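Local structure of malonyl CoA-acyl carrier protein transacylase (Staphylococcus aureus, 3IM9) at residues T70-L75 with K117-R122. The protein transfers the malonyl group from malonyl-CoA to holo acyl carrier protein, supplying malonyl-ACP for fatty acid biosynthesis. Sequence-based numbering, arbitrary orientation.
Sequences TQPALL and KIVRKR
The side-chain oxygen OE1 of Gln71 accepts a hydrogen bond from NH1 of Arg122 at 2.8 Å, with an N-H...O angle of 156°. The acceptor lies in the guanidinium plane, at its edge, whereas NH1 sits above the carbonyl plane, 58° out of it, away from the lone-pair directions; amide and guanidinium planes are steeply inclined to each other. Arg122 CG is anti to the backbone N and the chain runs extended to NE, so that its methylenes pass Gln71 OE1, with Arg122 CD 3.4 Å from that oxygen. On the amide's other branch, NE2 of Gln71 bonds Thr67 OG1, which is consistent with an amide held with OE1 towards the arginine.

Beneath this polar pair the packing is apolar and centres on Val119. Val119 CG2 lies 3.6 Å from Pro72 CA and 3.9 Å from Leu75 CD2, reaching the backbone of the facing helix as well as its side chains. Pro72 CD lies 4.2 Å from Arg120 CA, while the Arg120 guanidinium turns to Glu68 O, Asn69 OD1 and a salt bridge with Asp49.

The two segments, on helices 67-84 and 112-128, run nearly antiparallel (151°), with axes 8.1 Å apart at closest approach. At the active-site end, Arg122 NH2 bonds Ser97 OG and Gln256 OE1, and Arg122 belongs to the calcium site seen here. Gln71 would act as a second-shell residue that probably steadies the arginine beside Ser97, the likely nucleophile, an arrangement consistent with the malonyl-binding site of FabD-family acyltransferases.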
# COMPACT_ATOMS: atom_id res chain seq x y z
N THR A 70 -9.29 -3.53 7.28
CA THR A 70 -9.12 -2.94 5.96
C THR A 70 -8.04 -3.69 5.21
O THR A 70 -8.12 -3.80 3.97
CB THR A 70 -8.56 -1.48 6.07
OG1 THR A 70 -9.16 -0.82 7.24
CG2 THR A 70 -9.00 -0.77 4.79
N GLN A 71 -6.99 -4.13 5.90
CA GLN A 71 -5.88 -4.79 5.17
C GLN A 71 -6.34 -6.05 4.39
O GLN A 71 -6.10 -6.13 3.18
CB GLN A 71 -4.70 -5.07 6.06
CG GLN A 71 -4.02 -3.73 6.51
CD GLN A 71 -2.72 -3.93 7.22
OE1 GLN A 71 -1.92 -4.82 6.87
NE2 GLN A 71 -2.47 -3.12 8.29
N PRO A 72 -6.98 -7.02 5.04
CA PRO A 72 -7.46 -8.17 4.27
C PRO A 72 -8.56 -7.76 3.30
O PRO A 72 -8.62 -8.36 2.22
CB PRO A 72 -8.04 -9.15 5.35
CG PRO A 72 -8.21 -8.29 6.60
CD PRO A 72 -7.11 -7.24 6.50
N ALA A 73 -9.34 -6.71 3.61
CA ALA A 73 -10.35 -6.28 2.62
C ALA A 73 -9.73 -5.76 1.32
O ALA A 73 -10.17 -6.12 0.23
CB ALA A 73 -11.17 -5.13 3.29
N LEU A 74 -8.68 -4.97 1.41
CA LEU A 74 -8.02 -4.43 0.24
C LEU A 74 -7.31 -5.54 -0.51
O LEU A 74 -7.37 -5.53 -1.75
CB LEU A 74 -7.00 -3.36 0.69
CG LEU A 74 -7.61 -2.01 1.11
CD1 LEU A 74 -6.61 -1.22 2.00
CD2 LEU A 74 -8.01 -1.18 -0.10
N LEU A 75 -6.56 -6.39 0.20
CA LEU A 75 -5.93 -7.52 -0.50
C LEU A 75 -6.95 -8.35 -1.26
O LEU A 75 -6.67 -8.76 -2.42
CB LEU A 75 -5.16 -8.39 0.53
CG LEU A 75 -4.37 -9.51 -0.15
CD1 LEU A 75 -3.01 -8.99 -0.55
CD2 LEU A 75 -4.18 -10.62 0.88
N LYS A 117 -4.04 -14.24 5.33
CA LYS A 117 -3.79 -14.51 6.76
C LYS A 117 -2.66 -13.61 7.24
O LYS A 117 -2.78 -13.03 8.37
CB LYS A 117 -3.40 -16.00 6.97
CG LYS A 117 -4.52 -17.01 6.55
CD LYS A 117 -4.00 -18.41 6.40
CE LYS A 117 -5.17 -19.33 6.13
NZ LYS A 117 -4.60 -20.75 5.78
N ILE A 118 -1.63 -13.46 6.40
CA ILE A 118 -0.50 -12.64 6.81
C ILE A 118 -0.95 -11.15 7.03
O ILE A 118 -0.56 -10.52 8.04
CB ILE A 118 0.61 -12.68 5.74
CG1 ILE A 118 1.26 -14.07 5.98
CG2 ILE A 118 1.65 -11.56 5.96
CD1 ILE A 118 2.15 -14.44 4.80
N VAL A 119 -1.77 -10.62 6.11
CA VAL A 119 -2.10 -9.20 6.29
C VAL A 119 -3.16 -9.02 7.36
O VAL A 119 -3.21 -7.92 8.03
CB VAL A 119 -2.56 -8.52 4.96
CG1 VAL A 119 -1.45 -8.59 3.94
CG2 VAL A 119 -3.93 -9.01 4.42
N ARG A 120 -4.02 -10.03 7.65
CA ARG A 120 -4.84 -9.91 8.80
C ARG A 120 -3.98 -9.82 10.08
O ARG A 120 -4.27 -8.97 10.95
CB ARG A 120 -5.81 -11.17 8.85
CG ARG A 120 -6.57 -11.35 10.20
CD ARG A 120 -7.52 -10.20 10.39
NE ARG A 120 -8.52 -10.59 11.43
CZ ARG A 120 -9.45 -9.78 11.88
NH1 ARG A 120 -9.53 -8.51 11.42
NH2 ARG A 120 -10.37 -10.21 12.80
N LYS A 121 -2.94 -10.68 10.23
CA LYS A 121 -2.10 -10.54 11.39
C LYS A 121 -1.34 -9.19 11.39
O LYS A 121 -1.26 -8.60 12.44
CB LYS A 121 -1.05 -11.71 11.37
CG LYS A 121 -0.09 -11.72 12.62
CD LYS A 121 -0.78 -11.99 13.91
CE LYS A 121 -1.09 -13.45 14.05
NZ LYS A 121 -1.47 -13.83 15.50
N ARG A 122 -0.86 -8.76 10.23
CA ARG A 122 -0.14 -7.45 10.13
C ARG A 122 -1.05 -6.32 10.66
O ARG A 122 -0.64 -5.54 11.49
CB ARG A 122 0.13 -7.18 8.65
CG ARG A 122 1.02 -5.98 8.41
CD ARG A 122 1.34 -5.88 6.93
NE ARG A 122 2.14 -4.72 6.57
CZ ARG A 122 1.63 -3.55 6.22
NH1 ARG A 122 0.32 -3.33 6.22
NH2 ARG A 122 2.43 -2.58 5.82